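Long-range contacts in N5-carboxyaminoimidazole ribonucleotide synthetase (Bacillus anthracis, PDB 3QFF), which uses ATP and bicarbonate to convert 5-aminoimidazole ribonucleotide into N5-carboxyaminoimidazole ribonucleotide, a step of purine biosynthesis: residues A144-P149 / L187-P192; V197-I202 / V260-T265. All coordinates share one frame; numbering follows the deposited sequence.

Both contacts lie in the ATP-grasp region of the chain and both reach ADP, although their centres are about 21 Å apart. Interaction 1 is the more peripheral and only partly buried: the end of helix 136-146 and the loop after it pack on strand 185-189 and its exit, chiefly by apolar contact plus one backbone hydrogen bond. Interaction 2 is buried, its centre about 11 Å from the centre of the chain, where strands 195-203 and 256-264 pair within a large antiparallel sheet and four backbone hydrogen bonds do the joining. The two meet beside the nucleotide, V191 packing on F263 and P192 on T265, so the adenine is approached from two separate sheets.

Interaction 1: A144-P149 / L187-P192. With ADP (adenosine-5'-diphosphate), chain C.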
ATOM      1  N   ALA A 144     -44.870 -23.720   6.008  1.00 47.21           N
ATOM      2  CA  ALA A 144     -45.741 -24.013   7.143  1.00 48.32           C
ATOM      3  C   ALA A 144     -45.037 -23.791   8.483  1.00 48.96           C
ATOM      4  O   ALA A 144     -45.590 -23.128   9.368  1.00 49.22           O
ATOM      5  CB  ALA A 144     -46.291 -25.439   7.051  1.00 48.12           C
ATOM      6  N   GLU A 145     -43.826 -24.337   8.617  1.00 49.58           N
ATOM      7  CA  GLU A 145     -43.046 -24.264   9.864  1.00 50.16           C
ATOM      8  C   GLU A 145     -42.554 -22.851  10.184  1.00 50.23           C
ATOM      9  O   GLU A 145     -42.626 -22.414  11.336  1.00 50.39           O
ATOM     10  CB  GLU A 145     -41.830 -25.198   9.814  1.00 50.39           C
ATOM     11  CG  GLU A 145     -42.110 -26.690   9.971  1.00 52.10           C
ATOM     12  CD  GLU A 145     -40.904 -27.539   9.575  1.00 54.61           C
ATOM     13  OE1 GLU A 145     -40.526 -27.523   8.376  1.00 55.25           O
ATOM     14  OE2 GLU A 145     -40.327 -28.217  10.458  1.00 55.01           O
ATOM     15  N   LEU A 146     -42.045 -22.152   9.169  1.00 50.09           N
ATOM     16  CA  LEU A 146     -41.374 -20.864   9.376  1.00 50.28           C
ATOM     17  C   LEU A 146     -42.285 -19.652   9.203  1.00 50.64           C
ATOM     18  O   LEU A 146     -41.982 -18.572   9.719  1.00 51.03           O
ATOM     19  CB  LEU A 146     -40.139 -20.722   8.469  1.00 49.79           C
ATOM     20  CG  LEU A 146     -39.001 -21.748   8.523  1.00 48.95           C
ATOM     21  CD1 LEU A 146     -37.796 -21.221   7.747  1.00 47.65           C
ATOM     22  CD2 LEU A 146     -38.603 -22.102   9.953  1.00 48.64           C
ATOM     23  N   SER A 147     -43.380 -19.838   8.466  1.00 50.94           N
ATOM     24  CA  SER A 147     -44.371 -18.788   8.198  1.00 51.28           C
ATOM     25  C   SER A 147     -43.783 -17.601   7.424  1.00 51.39           C
ATOM     26  O   SER A 147     -42.643 -17.661   6.944  1.00 51.74           O
ATOM     27  CB  SER A 147     -45.060 -18.335   9.497  1.00 51.33           C
ATOM     28  OG  SER A 147     -46.172 -17.499   9.219  1.00 52.10           O
ATOM     29  N   TYR A 148     -44.575 -16.536   7.293  1.00 51.14           N
ATOM     30  CA  TYR A 148     -44.156 -15.324   6.594  1.00 50.61           C
ATOM     31  C   TYR A 148     -43.725 -14.235   7.583  1.00 49.90           C
ATOM     32  O   TYR A 148     -44.241 -14.180   8.710  1.00 49.95           O
ATOM     33  CB  TYR A 148     -45.286 -14.803   5.700  1.00 51.22           C
ATOM     34  CG  TYR A 148     -45.749 -15.789   4.649  1.00 52.27           C
ATOM     35  CD1 TYR A 148     -45.034 -15.964   3.462  1.00 53.23           C
ATOM     36  CD2 TYR A 148     -46.907 -16.544   4.840  1.00 53.62           C
ATOM     37  CE1 TYR A 148     -45.457 -16.875   2.493  1.00 53.64           C
ATOM     38  CE2 TYR A 148     -47.340 -17.454   3.878  1.00 53.90           C
ATOM     39  CZ  TYR A 148     -46.610 -17.611   2.710  1.00 53.70           C
ATOM     40  OH  TYR A 148     -47.037 -18.508   1.766  1.00 54.31           O
ATOM     41  N   PRO A 149     -42.764 -13.377   7.184  1.00 48.88           N
ATOM     42  CA  PRO A 149     -41.997 -13.429   5.939  1.00 48.18           C
ATOM     43  C   PRO A 149     -40.789 -14.378   5.983  1.00 47.49           C
ATOM     44  O   PRO A 149     -40.337 -14.765   7.066  1.00 47.45           O
ATOM     45  CB  PRO A 149     -41.541 -11.983   5.752  1.00 48.24           C
ATOM     46  CG  PRO A 149     -41.471 -11.429   7.118  1.00 48.30           C
ATOM     47  CD  PRO A 149     -42.508 -12.134   7.934  1.00 48.94           C
ATOM     48  N   LEU A 187     -34.755 -22.291   2.881  1.00 33.73           N
ATOM     49  CA  LEU A 187     -35.673 -21.238   3.292  1.00 34.29           C
ATOM     50  C   LEU A 187     -35.296 -20.766   4.688  1.00 34.94           C
ATOM     51  O   LEU A 187     -35.151 -21.581   5.598  1.00 34.58           O
ATOM     52  CB  LEU A 187     -37.125 -21.717   3.280  1.00 33.93           C
ATOM     53  CG  LEU A 187     -38.200 -20.633   3.508  1.00 33.39           C
ATOM     54  CD1 LEU A 187     -38.541 -19.957   2.202  1.00 32.22           C
ATOM     55  CD2 LEU A 187     -39.461 -21.217   4.132  1.00 32.33           C
ATOM     56  N   GLU A 188     -35.148 -19.450   4.843  1.00 35.80           N
ATOM     57  CA  GLU A 188     -34.781 -18.840   6.122  1.00 37.27           C
ATOM     58  C   GLU A 188     -35.873 -17.916   6.642  1.00 37.77           C
ATOM     59  O   GLU A 188     -36.498 -17.196   5.857  1.00 37.98           O
ATOM     60  CB  GLU A 188     -33.520 -18.000   5.967  1.00 37.35           C
ATOM     61  CG  GLU A 188     -32.280 -18.737   5.499  1.00 39.27           C
ATOM     62  CD  GLU A 188     -31.088 -17.802   5.369  1.00 42.04           C
ATOM     63  OE1 GLU A 188     -30.092 -18.197   4.731  1.00 44.36           O
ATOM     64  OE2 GLU A 188     -31.154 -16.660   5.886  1.00 42.17           O
ATOM     65  N   LYS A 189     -36.078 -17.918   7.958  1.00 38.41           N
ATOM     66  CA  LYS A 189     -36.914 -16.907   8.607  1.00 39.85           C
ATOM     67  C   LYS A 189     -36.365 -15.519   8.335  1.00 40.16           C
ATOM     68  O   LYS A 189     -35.155 -15.301   8.370  1.00 39.80           O
ATOM     69  CB  LYS A 189     -36.993 -17.126  10.117  1.00 40.24           C
ATOM     70  CG  LYS A 189     -38.323 -17.645  10.619  1.00 41.07           C
ATOM     71  CD  LYS A 189     -38.304 -17.806  12.132  1.00 43.07           C
ATOM     72  CE  LYS A 189     -39.380 -18.778  12.610  1.00 44.37           C
ATOM     73  NZ  LYS A 189     -38.894 -19.625  13.736  1.00 46.14           N
ATOM     74  N   TRP A 190     -37.267 -14.589   8.046  1.00 41.20           N
ATOM     75  CA  TRP A 190     -36.909 -13.189   7.878  1.00 42.40           C
ATOM     76  C   TRP A 190     -36.405 -12.638   9.203  1.00 42.02           C
ATOM     77  O   TRP A 190     -37.078 -12.752  10.231  1.00 42.45           O
ATOM     78  CB  TRP A 190     -38.121 -12.386   7.404  1.00 43.34           C
ATOM     79  CG  TRP A 190     -37.854 -10.929   7.173  1.00 46.03           C
ATOM     80  CD1 TRP A 190     -38.085  -9.895   8.050  1.00 47.78           C
ATOM     81  CD2 TRP A 190     -37.322 -10.336   5.983  1.00 48.83           C
ATOM     82  NE1 TRP A 190     -37.718  -8.699   7.476  1.00 49.48           N
ATOM     83  CE2 TRP A 190     -37.251  -8.938   6.207  1.00 49.44           C
ATOM     84  CE3 TRP A 190     -36.897 -10.848   4.748  1.00 49.78           C
ATOM     85  CZ2 TRP A 190     -36.764  -8.046   5.242  1.00 50.37           C
ATOM     86  CZ3 TRP A 190     -36.415  -9.960   3.786  1.00 50.93           C
ATOM     87  CH2 TRP A 190     -36.353  -8.573   4.042  1.00 51.01           C
ATOM     88  N   VAL A 191     -35.212 -12.062   9.178  1.00 41.45           N
ATOM     89  CA  VAL A 191     -34.646 -11.447  10.370  1.00 41.07           C
ATOM     90  C   VAL A 191     -34.935  -9.954  10.295  1.00 40.82           C
ATOM     91  O   VAL A 191     -34.519  -9.292   9.341  1.00 40.60           O
ATOM     92  CB  VAL A 191     -33.118 -11.688  10.488  1.00 41.07           C
ATOM     93  CG1 VAL A 191     -32.603 -11.227  11.848  1.00 41.08           C
ATOM     94  CG2 VAL A 191     -32.778 -13.159  10.269  1.00 40.88           C
ATOM     95  N   PRO A 192     -35.684  -9.423  11.279  1.00 40.72           N
ATOM     96  CA  PRO A 192     -35.907  -7.979  11.352  1.00 40.25           C
ATOM     97  C   PRO A 192     -34.665  -7.309  11.943  1.00 39.53           C
ATOM     98  O   PRO A 192     -34.540  -7.188  13.161  1.00 40.08           O
ATOM     99  CB  PRO A 192     -37.109  -7.848  12.310  1.00 40.38           C
ATOM    100  CG  PRO A 192     -37.568  -9.262  12.609  1.00 41.00           C
ATOM    101  CD  PRO A 192     -36.382 -10.137  12.360  1.00 40.78           C
TER
HETATM  102  PB  ADP C 400     -25.914 -13.090  -1.356  1.00 62.88           P
HETATM  103  O1B ADP C 400     -26.457 -12.954  -2.760  1.00 62.84           O
HETATM  104  O2B ADP C 400     -25.113 -14.358  -1.153  1.00 62.26           O
HETATM  105  O3B ADP C 400     -25.245 -11.834  -0.850  1.00 62.65           O
HETATM  106  PA  ADP C 400     -27.423 -13.023   1.139  1.00 60.58           P
HETATM  107  O1A ADP C 400     -26.262 -12.210   1.673  1.00 61.16           O
HETATM  108  O2A ADP C 400     -27.823 -14.314   1.816  1.00 60.28           O
HETATM  109  O3A ADP C 400     -27.245 -13.305  -0.449  1.00 61.78           O
HETATM  110  O5' ADP C 400     -28.729 -12.086   1.173  1.00 59.78           O
HETATM  111  C5' ADP C 400     -28.793 -10.923   0.350  1.00 59.37           C
HETATM  112  C4' ADP C 400     -29.541  -9.824   1.089  1.00 58.68           C
HETATM  113  O4' ADP C 400     -30.853 -10.285   1.418  1.00 57.97           O
HETATM  114  C3' ADP C 400     -28.864  -9.458   2.401  1.00 58.29           C
HETATM  115  O3' ADP C 400     -28.014  -8.318   2.243  1.00 59.10           O
HETATM  116  C2' ADP C 400     -30.014  -9.184   3.350  1.00 58.33           C
HETATM  117  O2' ADP C 400     -30.302  -7.783   3.373  1.00 57.59           O
HETATM  118  C1' ADP C 400     -31.206  -9.920   2.757  1.00 57.50           C
HETATM  119  N9  ADP C 400     -31.505 -11.140   3.558  1.00 56.66           N
HETATM  120  C8  ADP C 400     -31.009 -12.376   3.336  1.00 56.00           C
HETATM  121  N7  ADP C 400     -31.480 -13.266   4.245  1.00 55.36           N
HETATM  122  C5  ADP C 400     -32.301 -12.602   5.074  1.00 54.99           C
HETATM  123  C6  ADP C 400     -33.130 -12.945   6.258  1.00 54.68           C
HETATM  124  N6  ADP C 400     -33.175 -14.211   6.744  1.00 52.96           N
HETATM  125  N1  ADP C 400     -33.841 -11.943   6.835  1.00 54.85           N
HETATM  126  C2  ADP C 400     -33.808 -10.680   6.368  1.00 54.93           C
HETATM  127  N3  ADP C 400     -33.079 -10.304   5.303  1.00 55.17           N
HETATM  128  C4  ADP C 400     -32.319 -11.201   4.621  1.00 55.74           C
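W190 meets P149 through both backbone and side chain. From W190 N a hydrogen bond of 3.2 Å runs to P149 O, the donor standing about 40° out of the carbonyl plane. W190 CB then lies 3.5 Å from P149 CG, and the indole CG and CD1 stay by the same atom; the proline ring crosses the tryptophan side chain at about a right angle. With CG anti to the backbone N (chi1 -179°), the far end of the indole leads away to the nucleotide. There CD2 and CE3 lie against ADP C2, CE3 at 3.5 Å; CE2 and CZ2 are near C2 too, and CZ3 and CH2 come near ADP N3, with C2 over one face of the indole. P149 follows a cis peptide bond, and its compact ring packs on W190 while its O takes the N-H. On the helix side, L146 CD1 comes against the strand backbone, 3.4 Å from L187 O, and also touches L187 CD2; K189 lays its methylenes beside L146. ADP N6 donates to K189 O (2.8 Å) and to E188 OE2, while V191 N donates to ADP N1 (2.7 Å). K153 and K117 form salt bridges with E188 OE1 and probably help to orient the carboxylate; K153 reaches ADP as well. Thus two backbone atoms, as in other ATP-grasp enzymes, and one carboxylate oxygen read the adenine edge, while P149 and L146 pack on the same chain segment.

Interaction 2: V197-I202 / V260-T265; sequences VSVIVI and VEMFAT. With ADP (adenosine-5'-diphosphate), chain C.
Beside the paired residues V197 and M262, the ring of F263 turns away from strand 195-203 and stacks with F193, while ADP approaches it obliquely: F263 CE2 lies 3.7 Å from ADP C2', and CZ and CE1 near adenine C5 and N7. A water lies 3.0 Å from E261 OE2 and may be shared among several acceptors. E261 OE1 and E274 OE2 bring like charges close, consistent with the magnesium site of ATP-grasp enzymes, though no metal accompanies ADP here. The strands form an antiparallel ladder. V197 and M262 are a hydrogen-bonded pair, M262 N reaching V197 O at 2.8 Å; V199 and V260 form the next, V260 N lying 2.9 Å from V199 O. Between them S198 faces E261 in a non-hydrogen-bonded pair, and S198 CA makes a C-H...O contact with V260 O. M262's flexible thioether lets CB lie against V197 CG2 while a bend (chi3 -95°) brings CE to 3.6 Å from V199 CG2. S198 OG is hydrogen-bonded to S282 and N217, a small hydroxyl satisfied in a buried place. The chemistry therefore divides the sheet: V197, V199, V260 and M262 form an apolar face against helix 235-251, whereas the other is mixed, S198 and E261 beside I200 and F263.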
ATOM      1  N   VAL A 197     -23.713  -5.993   9.361  1.00 25.60           N
ATOM      2  CA  VAL A 197     -22.338  -5.763   9.790  1.00 24.41           C
ATOM      3  C   VAL A 197     -21.427  -6.914   9.365  1.00 24.11           C
ATOM      4  O   VAL A 197     -21.892  -8.037   9.144  1.00 23.30           O
ATOM      5  CB  VAL A 197     -22.210  -5.469  11.336  1.00 24.38           C
ATOM      6  CG1 VAL A 197     -23.095  -4.274  11.747  1.00 24.16           C
ATOM      7  CG2 VAL A 197     -22.509  -6.716  12.199  1.00 24.24           C
ATOM      8  N   SER A 198     -20.135  -6.627   9.224  1.00 23.22           N
ATOM      9  CA  SER A 198     -19.180  -7.691   8.965  1.00 22.62           C
ATOM     10  C   SER A 198     -17.879  -7.487   9.726  1.00 22.26           C
ATOM     11  O   SER A 198     -17.521  -6.363  10.069  1.00 22.51           O
ATOM     12  CB  SER A 198     -18.918  -7.861   7.469  1.00 22.52           C
ATOM     13  OG  SER A 198     -18.139  -6.792   6.971  1.00 23.34           O
ATOM     14  N   VAL A 199     -17.187  -8.592   9.987  1.00 22.03           N
ATOM     15  CA  VAL A 199     -15.907  -8.606  10.687  1.00 21.73           C
ATOM     16  C   VAL A 199     -14.962  -9.501   9.876  1.00 22.45           C
ATOM     17  O   VAL A 199     -15.341 -10.617   9.469  1.00 21.50           O
ATOM     18  CB  VAL A 199     -16.042  -9.191  12.126  1.00 22.80           C
ATOM     19  CG1 VAL A 199     -14.666  -9.435  12.760  1.00 21.10           C
ATOM     20  CG2 VAL A 199     -16.869  -8.271  13.025  1.00 22.81           C
ATOM     21  N   ILE A 200     -13.756  -8.992   9.614  1.00 22.50           N
ATOM     22  CA  ILE A 200     -12.715  -9.760   8.949  1.00 22.69           C
ATOM     23  C   ILE A 200     -11.826 -10.312  10.058  1.00 22.26           C
ATOM     24  O   ILE A 200     -11.330  -9.547  10.895  1.00 22.42           O
ATOM     25  CB  ILE A 200     -11.833  -8.897   7.995  1.00 22.85           C
ATOM     26  CG1 ILE A 200     -12.666  -8.079   6.987  1.00 24.51           C
ATOM     27  CG2 ILE A 200     -10.775  -9.774   7.274  1.00 23.92           C
ATOM     28  CD1 ILE A 200     -13.360  -8.890   5.918  1.00 26.13           C
ATOM     29  N   VAL A 201     -11.662 -11.631  10.082  1.00 21.57           N
ATOM     30  CA  VAL A 201     -10.727 -12.255  11.021  1.00 21.84           C
ATOM     31  C   VAL A 201      -9.583 -12.951  10.268  1.00 21.37           C
ATOM     32  O   VAL A 201      -9.777 -13.520   9.176  1.00 21.62           O
ATOM     33  CB  VAL A 201     -11.461 -13.191  12.058  1.00 21.67           C
ATOM     34  CG1 VAL A 201     -12.413 -14.149  11.361  1.00 23.04           C
ATOM     35  CG2 VAL A 201     -10.458 -13.933  12.939  1.00 22.63           C
ATOM     36  N   ILE A 202      -8.388 -12.871  10.842  1.00 21.16           N
ATOM     37  CA  ILE A 202      -7.195 -13.443  10.235  1.00 21.10           C
ATOM     38  C   ILE A 202      -6.599 -14.450  11.188  1.00 21.08           C
ATOM     39  O   ILE A 202      -6.443 -14.146  12.372  1.00 21.06           O
ATOM     40  CB  ILE A 202      -6.099 -12.367  10.009  1.00 21.16           C
ATOM     41  CG1 ILE A 202      -6.663 -11.105   9.345  1.00 21.89           C
ATOM     42  CG2 ILE A 202      -4.873 -12.978   9.240  1.00 20.17           C
ATOM     43  CD1 ILE A 202      -7.246 -11.313   7.936  1.00 21.87           C
ATOM     44  N   VAL A 260     -16.888 -12.502   7.989  1.00 21.83           N
ATOM     45  CA  VAL A 260     -18.109 -13.004   8.615  1.00 22.18           C
ATOM     46  C   VAL A 260     -19.179 -11.934   8.436  1.00 22.65           C
ATOM     47  O   VAL A 260     -19.048 -10.843   8.982  1.00 23.47           O
ATOM     48  CB  VAL A 260     -17.896 -13.286  10.119  1.00 22.05           C
ATOM     49  CG1 VAL A 260     -19.110 -14.036  10.710  1.00 23.11           C
ATOM     50  CG2 VAL A 260     -16.596 -14.085  10.354  1.00 21.78           C
ATOM     51  N   GLU A 261     -20.205 -12.216   7.639  1.00 23.19           N
ATOM     52  CA  GLU A 261     -21.292 -11.253   7.481  1.00 24.40           C
ATOM     53  C   GLU A 261     -22.427 -11.604   8.414  1.00 24.19           C
ATOM     54  O   GLU A 261     -22.760 -12.774   8.574  1.00 23.52           O
ATOM     55  CB  GLU A 261     -21.782 -11.176   6.035  1.00 24.77           C
ATOM     56  CG  GLU A 261     -20.732 -10.596   5.084  1.00 28.90           C
ATOM     57  CD  GLU A 261     -21.304 -10.344   3.702  1.00 34.30           C
ATOM     58  OE1 GLU A 261     -21.237 -11.260   2.855  1.00 37.23           O
ATOM     59  OE2 GLU A 261     -21.843  -9.235   3.469  1.00 38.23           O
ATOM     60  N   MET A 262     -23.012 -10.568   9.006  1.00 24.70           N
ATOM     61  CA  MET A 262     -23.921 -10.694  10.135  1.00 25.88           C
ATOM     62  C   MET A 262     -25.077  -9.712  10.026  1.00 25.97           C
ATOM     63  O   MET A 262     -24.939  -8.680   9.383  1.00 26.03           O
ATOM     64  CB  MET A 262     -23.163 -10.413  11.435  1.00 26.10           C
ATOM     65  CG  MET A 262     -22.186 -11.521  11.843  1.00 28.18           C
ATOM     66  SD  MET A 262     -21.096 -11.022  13.199  1.00 29.83           S
ATOM     67  CE  MET A 262     -19.668 -10.474  12.292  1.00 32.36           C
ATOM     68  N   PHE A 263     -26.212 -10.066  10.635  1.00 26.65           N
ATOM     69  CA  PHE A 263     -27.340  -9.160  10.859  1.00 27.11           C
ATOM     70  C   PHE A 263     -27.398  -8.780  12.350  1.00 28.12           C
ATOM     71  O   PHE A 263     -27.359  -9.654  13.239  1.00 27.96           O
ATOM     72  CB  PHE A 263     -28.680  -9.819  10.481  1.00 27.63           C
ATOM     73  CG  PHE A 263     -28.751 -10.368   9.071  1.00 28.66           C
ATOM     74  CD1 PHE A 263     -29.085 -11.699   8.861  1.00 29.27           C
ATOM     75  CD2 PHE A 263     -28.531  -9.555   7.962  1.00 30.47           C
ATOM     76  CE1 PHE A 263     -29.187 -12.224   7.571  1.00 31.49           C
ATOM     77  CE2 PHE A 263     -28.621 -10.071   6.664  1.00 32.07           C
ATOM     78  CZ  PHE A 263     -28.948 -11.409   6.469  1.00 30.85           C
ATOM     79  N   ALA A 264     -27.489  -7.479  12.616  1.00 28.70           N
ATOM     80  CA  ALA A 264     -27.598  -6.955  13.969  1.00 29.88           C
ATOM     81  C   ALA A 264     -28.988  -6.360  14.182  1.00 31.05           C
ATOM     82  O   ALA A 264     -29.438  -5.528  13.390  1.00 30.76           O
ATOM     83  CB  ALA A 264     -26.522  -5.903  14.208  1.00 30.48           C
ATOM     84  N   THR A 265     -29.679  -6.792  15.235  1.00 32.38           N
ATOM     85  CA  THR A 265     -31.031  -6.283  15.495  1.00 33.79           C
ATOM     86  C   THR A 265     -31.007  -5.061  16.412  1.00 34.92           C
ATOM     87  O   THR A 265     -29.968  -4.735  16.999  1.00 35.49           O
ATOM     88  CB  THR A 265     -31.977  -7.359  16.083  1.00 33.60           C
ATOM     89  OG1 THR A 265     -31.598  -7.647  17.438  1.00 33.07           O
ATOM     90  CG2 THR A 265     -31.961  -8.627  15.220  1.00 33.48           C
TER
HETATM   91  PB  ADP C 400     -25.914 -13.090  -1.356  1.00 62.88           P
HETATM   92  O1B ADP C 400     -26.457 -12.954  -2.760  1.00 62.84           O
HETATM   93  O2B ADP C 400     -25.113 -14.358  -1.153  1.00 62.26           O
HETATM   94  O3B ADP C 400     -25.245 -11.834  -0.850  1.00 62.65           O
HETATM   95  PA  ADP C 400     -27.423 -13.023   1.139  1.00 60.58           P
HETATM   96  O1A ADP C 400     -26.262 -12.210   1.673  1.00 61.16           O
HETATM   97  O2A ADP C 400     -27.823 -14.314   1.816  1.00 60.28           O
HETATM   98  O3A ADP C 400     -27.245 -13.305  -0.449  1.00 61.78           O
HETATM   99  O5' ADP C 400     -28.729 -12.086   1.173  1.00 59.78           O
HETATM  100  C5' ADP C 400     -28.793 -10.923   0.350  1.00 59.37           C
HETATM  101  C4' ADP C 400     -29.541  -9.824   1.089  1.00 58.68           C
HETATM  102  O4' ADP C 400     -30.853 -10.285   1.418  1.00 57.97           O
HETATM  103  C3' ADP C 400     -28.864  -9.458   2.401  1.00 58.29           C
HETATM  104  O3' ADP C 400     -28.014  -8.318   2.243  1.00 59.10           O
HETATM  105  C2' ADP C 400     -30.014  -9.184   3.350  1.00 58.33           C
HETATM  106  O2' ADP C 400     -30.302  -7.783   3.373  1.00 57.59           O
HETATM  107  C1' ADP C 400     -31.206  -9.920   2.757  1.00 57.50           C
HETATM  108  N9  ADP C 400     -31.505 -11.140   3.558  1.00 56.66           N
HETATM  109  C8  ADP C 400     -31.009 -12.376   3.336  1.00 56.00           C
HETATM  110  N7  ADP C 400     -31.480 -13.266   4.245  1.00 55.36           N
HETATM  111  C5  ADP C 400     -32.301 -12.602   5.074  1.00 54.99           C
HETATM  112  C6  ADP C 400     -33.130 -12.945   6.258  1.00 54.68           C
HETATM  113  N6  ADP C 400     -33.175 -14.211   6.744  1.00 52.96           N
HETATM  114  N1  ADP C 400     -33.841 -11.943   6.835  1.00 54.85           N
HETATM  115  C2  ADP C 400     -33.808 -10.680   6.368  1.00 54.93           C
HETATM  116  N3  ADP C 400     -33.079 -10.304   5.303  1.00 55.17           N
HETATM  117  C4  ADP C 400     -32.319 -11.201   4.621  1.00 55.74           C
HETATM  118  O   HOH W   1     -22.578  -7.519   5.757  1.00 27.46           O